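Local coordinates for TqaA (Penicillium aethiopicum, PDB 5EJD), which probably works as a nonribosomal peptide synthetase; this thiolation (carrier) domain bears a covalently attached 4'-phosphopantetheine arm, at residues A29-A43 with G58-E70. Residues are numbered along the deposited sequence; the frame is centred on the assembly and turned at random.
Sequences ASDNFFFRGGHSIDA and GVADIFDHPVLSE. With PNS (4'-phosphopantetheine), chain R.
In this four-helix carrier domain, the loop leading to the phosphopantetheine serine packs on helix 59-64, Phe34 meeting Phe63 beside the prosthetic group. Phe34 CZ stands over the centre of one Phe63 face, 3.8 Å from Phe63 CE1, the two planes being inclined at 47°. With CG beside its backbone N (chi1 -80°), Phe63 turns its ring edge to Ser40, CZ lying 3.5 Å from OG, the atom esterified to P24 of the arm. Ser40 N also donates to the phosphate oxygen O23, so backbone and side chain both hold the phosphate at the start of helix 40-52. Replacing Phe63 by alanine is likely to take away the face under Phe34 CZ and open a gap beside Ser40 OG. Deeper in, Ile62 splits its branches: CG2 makes an off-centre CH-pi contact with Phe33, while CD1 reaches Ala43 CB at 3.8 Å. Backbone bonds pin the loop's far end: Phe33 N to Pro66 O (2.9 Å, nearly straight at 170°), Leu68 N to Asp31 O and Ser69 N to Ala29 O. Apolar packing and main-chain bonds thus join the loop to both C-terminal helices, with the phosphoester next to the Phe63 edge and a chain of another protein packing on Ser40.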
loop_
_atom_site.group_PDB
_atom_site.type_symbol
_atom_site.label_atom_id
_atom_site.label_comp_id
_atom_site.label_asym_id
_atom_site.label_seq_id
_atom_site.Cartn_x
_atom_site.Cartn_y
_atom_site.Cartn_z
ATOM N N ALA B 29 29.624 -9.463 8.501
ATOM C CA ALA B 29 28.810 -10.640 8.687
ATOM C C ALA B 29 28.009 -10.636 9.967
ATOM O O ALA B 29 27.016 -11.345 10.053
ATOM C CB ALA B 29 29.677 -11.883 8.613
ATOM N N SER B 30 28.418 -9.839 10.942
ATOM C CA SER B 30 27.699 -9.746 12.235
ATOM C C SER B 30 26.660 -8.619 12.269
ATOM O O SER B 30 26.046 -8.389 13.297
ATOM C CB SER B 30 28.728 -9.496 13.337
ATOM O OG SER B 30 29.437 -8.305 13.039
ATOM N N ASP B 31 26.547 -7.864 11.173
ATOM C CA ASP B 31 25.570 -6.791 11.084
ATOM C C ASP B 31 24.106 -7.272 11.174
ATOM O O ASP B 31 23.719 -8.318 10.649
ATOM C CB ASP B 31 25.730 -6.003 9.796
ATOM C CG ASP B 31 26.768 -4.914 9.894
ATOM O OD1 ASP B 31 27.005 -4.391 10.998
ATOM O OD2 ASP B 31 27.330 -4.538 8.835
ATOM N N ASN B 32 23.327 -6.469 11.887
ATOM C CA ASN B 32 21.922 -6.694 12.097
ATOM C C ASN B 32 21.106 -5.794 11.157
ATOM O O ASN B 32 21.237 -4.564 11.176
ATOM C CB ASN B 32 21.608 -6.380 13.559
ATOM C CG ASN B 32 20.162 -6.559 13.883
ATOM O OD1 ASN B 32 19.280 -5.922 13.269
ATOM N ND2 ASN B 32 19.875 -7.471 14.785
ATOM N N PHE B 33 20.228 -6.410 10.385
ATOM C CA PHE B 33 19.437 -5.700 9.389
ATOM C C PHE B 33 18.696 -4.478 9.950
ATOM O O PHE B 33 18.674 -3.424 9.338
ATOM C CB PHE B 33 18.428 -6.672 8.763
ATOM C CG PHE B 33 17.678 -6.115 7.557
ATOM C CD1 PHE B 33 16.361 -5.718 7.684
ATOM C CD2 PHE B 33 18.259 -6.076 6.328
ATOM C CE1 PHE B 33 15.655 -5.235 6.616
ATOM C CE2 PHE B 33 17.564 -5.587 5.237
ATOM C CZ PHE B 33 16.253 -5.162 5.384
ATOM N N PHE B 34 18.079 -4.636 11.108
ATOM C CA PHE B 34 17.278 -3.571 11.705
ATOM C C PHE B 34 18.153 -2.494 12.346
ATOM O O PHE B 34 17.878 -1.304 12.186
ATOM C CB PHE B 34 16.266 -4.160 12.697
ATOM C CG PHE B 34 15.315 -5.132 12.042
ATOM C CD1 PHE B 34 14.198 -4.671 11.372
ATOM C CD2 PHE B 34 15.564 -6.475 12.035
ATOM C CE1 PHE B 34 13.323 -5.545 10.752
ATOM C CE2 PHE B 34 14.679 -7.362 11.415
ATOM C CZ PHE B 34 13.553 -6.900 10.775
ATOM N N PHE B 35 19.255 -2.889 12.977
ATOM C CA PHE B 35 20.175 -1.907 13.491
ATOM C C PHE B 35 20.803 -1.049 12.383
ATOM O O PHE B 35 21.107 0.110 12.642
ATOM C CB PHE B 35 21.225 -2.566 14.347
ATOM C CG PHE B 35 22.131 -1.593 15.083
ATOM C CD1 PHE B 35 21.688 -0.949 16.247
ATOM C CD2 PHE B 35 23.464 -1.347 14.630
ATOM C CE1 PHE B 35 22.535 -0.083 16.925
ATOM C CE2 PHE B 35 24.311 -0.471 15.314
ATOM C CZ PHE B 35 23.849 0.157 16.457
ATOM N N ARG B 36 21.006 -1.588 11.174
ATOM C CA ARG B 36 21.501 -0.771 10.086
ATOM C C ARG B 36 20.402 0.078 9.423
ATOM O O ARG B 36 20.674 0.759 8.443
ATOM C CB ARG B 36 22.219 -1.609 9.029
ATOM C CG ARG B 36 23.482 -2.367 9.490
ATOM C CD ARG B 36 24.589 -1.474 10.034
ATOM N NE ARG B 36 25.061 -0.485 9.073
ATOM C CZ ARG B 36 26.071 -0.674 8.230
ATOM N NH1 ARG B 36 26.393 0.288 7.372
ATOM N NH2 ARG B 36 26.735 -1.822 8.213
ATOM N N GLY B 37 19.177 0.032 9.945
ATOM C CA GLY B 37 18.085 0.926 9.504
ATOM C C GLY B 37 16.935 0.288 8.722
ATOM O O GLY B 37 16.052 0.973 8.263
ATOM N N GLY B 38 16.936 -1.030 8.581
ATOM C CA GLY B 38 15.923 -1.702 7.816
ATOM C C GLY B 38 14.621 -1.800 8.575
ATOM O O GLY B 38 14.634 -1.843 9.789
ATOM N N HIS B 39 13.506 -1.820 7.837
ATOM C CA HIS B 39 12.220 -2.180 8.391
ATOM C C HIS B 39 11.493 -3.202 7.482
ATOM O O HIS B 39 12.095 -3.791 6.605
ATOM C CB HIS B 39 11.363 -0.944 8.677
ATOM C CG HIS B 39 11.174 -0.062 7.506
ATOM N ND1 HIS B 39 10.891 -0.544 6.245
ATOM C CD2 HIS B 39 11.248 1.286 7.392
ATOM C CE1 HIS B 39 10.832 0.467 5.393
ATOM N NE2 HIS B 39 11.024 1.586 6.069
ATOM N N SER B 40 10.212 -3.434 7.755
ATOM C CA SER B 40 9.476 -4.512 7.136
ATOM C C SER B 40 9.474 -4.374 5.612
ATOM O O SER B 40 9.544 -5.361 4.926
ATOM C CB SER B 40 8.037 -4.568 7.652
ATOM O OG SER B 40 7.952 -4.568 9.065
ATOM N N ILE B 41 9.344 -3.165 5.095
ATOM C CA ILE B 41 9.286 -2.955 3.668
ATOM C C ILE B 41 10.626 -3.164 2.990
ATOM O O ILE B 41 10.682 -3.768 1.921
ATOM C CB ILE B 41 8.616 -1.625 3.341
ATOM C CG1 ILE B 41 7.144 -1.863 3.610
ATOM C CG2 ILE B 41 8.852 -1.239 1.892
ATOM C CD1 ILE B 41 6.195 -0.835 3.131
ATOM N N ASP B 42 11.695 -2.754 3.648
ATOM C CA ASP B 42 13.025 -3.072 3.168
ATOM C C ASP B 42 13.229 -4.554 3.125
ATOM O O ASP B 42 13.911 -5.093 2.232
ATOM C CB ASP B 42 14.087 -2.419 4.072
ATOM C CG ASP B 42 13.923 -0.894 4.163
ATOM O OD1 ASP B 42 13.833 -0.232 3.097
ATOM O OD2 ASP B 42 13.868 -0.348 5.291
ATOM N N ALA B 43 12.689 -5.236 4.121
ATOM C CA ALA B 43 12.843 -6.708 4.209
ATOM C C ALA B 43 12.134 -7.366 3.048
ATOM O O ALA B 43 12.646 -8.290 2.437
ATOM C CB ALA B 43 12.294 -7.218 5.528
ATOM N N GLY B 58 12.217 -15.458 3.055
ATOM C CA GLY B 58 11.111 -14.507 3.136
ATOM C C GLY B 58 11.328 -13.491 4.222
ATOM O O GLY B 58 12.345 -13.494 4.929
ATOM N N VAL B 59 10.363 -12.594 4.342
ATOM C CA VAL B 59 10.455 -11.543 5.332
ATOM C C VAL B 59 10.552 -12.126 6.750
ATOM O O VAL B 59 11.224 -11.565 7.603
ATOM C CB VAL B 59 9.271 -10.587 5.217
ATOM C CG1 VAL B 59 9.293 -9.537 6.309
ATOM C CG2 VAL B 59 9.271 -9.912 3.863
ATOM N N ALA B 60 9.847 -13.209 7.019
ATOM C CA ALA B 60 9.854 -13.791 8.371
ATOM C C ALA B 60 11.266 -14.247 8.762
ATOM O O ALA B 60 11.686 -14.102 9.907
ATOM C CB ALA B 60 8.870 -14.936 8.467
ATOM N N ASP B 61 11.999 -14.766 7.792
ATOM C CA ASP B 61 13.364 -15.226 8.019
ATOM C C ASP B 61 14.245 -14.081 8.461
ATOM O O ASP B 61 15.105 -14.265 9.300
ATOM C CB ASP B 61 13.921 -15.879 6.754
ATOM C CG ASP B 61 13.097 -17.112 6.277
ATOM O OD1 ASP B 61 12.775 -17.971 7.125
ATOM O OD2 ASP B 61 12.765 -17.205 5.058
ATOM N N ILE B 62 14.008 -12.885 7.936
ATOM C CA ILE B 62 14.771 -11.723 8.313
ATOM C C ILE B 62 14.425 -11.273 9.733
ATOM O O ILE B 62 15.300 -10.884 10.492
ATOM C CB ILE B 62 14.565 -10.585 7.339
ATOM C CG1 ILE B 62 15.028 -11.012 5.943
ATOM C CG2 ILE B 62 15.311 -9.335 7.766
ATOM C CD1 ILE B 62 14.730 -10.034 4.830
ATOM N N PHE B 63 13.150 -11.358 10.136
ATOM C CA PHE B 63 12.820 -11.088 11.561
ATOM C C PHE B 63 13.418 -12.142 12.529
ATOM O O PHE B 63 13.783 -11.798 13.646
ATOM C CB PHE B 63 11.311 -10.985 11.798
ATOM C CG PHE B 63 10.716 -9.661 11.418
ATOM C CD1 PHE B 63 10.531 -8.677 12.365
ATOM C CD2 PHE B 63 10.315 -9.414 10.101
ATOM C CE1 PHE B 63 9.976 -7.455 12.023
ATOM C CE2 PHE B 63 9.766 -8.210 9.756
ATOM C CZ PHE B 63 9.590 -7.219 10.719
ATOM N N ASP B 64 13.425 -13.419 12.123
ATOM C CA ASP B 64 13.927 -14.526 12.978
ATOM C C ASP B 64 15.442 -14.551 13.018
ATOM O O ASP B 64 16.012 -14.785 14.054
ATOM C CB ASP B 64 13.431 -15.868 12.480
ATOM C CG ASP B 64 11.910 -16.045 12.632
ATOM O OD1 ASP B 64 11.279 -15.325 13.447
ATOM O OD2 ASP B 64 11.348 -16.921 11.927
ATOM N N HIS B 65 16.074 -14.196 11.901
ATOM C CA HIS B 65 17.521 -14.217 11.772
ATOM C C HIS B 65 18.059 -12.908 11.260
ATOM O O HIS B 65 18.519 -12.793 10.135
ATOM C CB HIS B 65 17.920 -15.344 10.863
ATOM C CG HIS B 65 17.547 -16.664 11.409
ATOM N ND1 HIS B 65 16.557 -17.452 10.857
ATOM C CD2 HIS B 65 17.962 -17.286 12.539
ATOM C CE1 HIS B 65 16.403 -18.522 11.610
ATOM N NE2 HIS B 65 17.246 -18.442 12.632
ATOM N N PRO B 66 17.990 -11.887 12.109
ATOM C CA PRO B 66 18.338 -10.516 11.712
ATOM C C PRO B 66 19.821 -10.294 11.403
ATOM O O PRO B 66 20.162 -9.285 10.787
ATOM C CB PRO B 66 17.933 -9.690 12.935
ATOM C CG PRO B 66 18.053 -10.638 14.079
ATOM C CD PRO B 66 17.653 -11.982 13.540
ATOM N N VAL B 67 20.683 -11.214 11.824
ATOM C CA VAL B 67 22.116 -11.053 11.626
ATOM C C VAL B 67 22.497 -11.670 10.299
ATOM O O VAL B 67 22.054 -12.785 9.970
ATOM C CB VAL B 67 22.909 -11.686 12.793
ATOM C CG1 VAL B 67 24.394 -11.769 12.464
ATOM C CG2 VAL B 67 22.712 -10.871 14.056
ATOM N N LEU B 68 23.350 -10.984 9.543
ATOM C CA LEU B 68 23.624 -11.392 8.163
ATOM C C LEU B 68 24.080 -12.834 8.034
ATOM O O LEU B 68 23.524 -13.594 7.239
ATOM C CB LEU B 68 24.638 -10.482 7.521
ATOM C CG LEU B 68 24.715 -10.537 5.993
ATOM C CD1 LEU B 68 25.225 -9.219 5.464
ATOM C CD2 LEU B 68 25.624 -11.628 5.499
ATOM N N SER B 69 25.086 -13.217 8.802
ATOM C CA SER B 69 25.638 -14.560 8.708
ATOM C C SER B 69 24.579 -15.608 9.002
ATOM O O SER B 69 24.560 -16.642 8.344
ATOM C CB SER B 69 26.844 -14.733 9.655
ATOM O OG SER B 69 26.460 -14.546 11.001
ATOM N N GLU B 70 23.728 -15.365 9.998
ATOM C CA GLU B 70 22.637 -16.295 10.325
ATOM C C GLU B 70 21.573 -16.389 9.251
ATOM O O GLU B 70 21.095 -17.467 8.940
ATOM C CB GLU B 70 21.980 -15.910 11.599
ATOM C CG GLU B 70 22.779 -16.134 12.870
ATOM C CD GLU B 70 21.782 -15.859 14.060
ATOM O OE1 GLU B 70 21.006 -14.847 14.053
ATOM O OE2 GLU B 70 21.620 -16.683 14.979
HETATM O O23 PNS R . 8.469 -2.303 9.856
HETATM P P24 PNS R . 7.389 -3.356 9.920
HETATM O O26 PNS R . 7.192 -4.008 11.232
HETATM O O27 PNS R . 6.067 -2.947 9.059
HETATM C C28 PNS R . 4.783 -3.541 9.071
HETATM C C29 PNS R . 3.736 -2.923 8.034
HETATM C C30 PNS R . 3.544 -1.712 8.888
HETATM C C31 PNS R . 2.842 -4.160 8.233
HETATM C C32 PNS R . 4.579 -2.789 6.728
HETATM O O33 PNS R . 5.206 -4.098 6.425
HETATM C C34 PNS R . 3.561 -2.586 5.622
HETATM O O35 PNS R . 3.033 -3.557 5.067
HETATM N N36 PNS R . 2.929 -1.577 5.119
HETATM C C37 PNS R . 2.944 -0.198 5.310
HETATM C C38 PNS R . 2.922 0.520 3.972
HETATM C C39 PNS R . 1.593 0.767 3.310
HETATM O O40 PNS R . 1.045 -0.153 2.766
HETATM N N41 PNS R . 1.165 2.028 3.288
HETATM C C42 PNS R . -0.078 2.457 2.700
HETATM C C43 PNS R . -0.107 2.270 1.218
HETATM S S44 PNS R . -0.916 3.674 0.421
#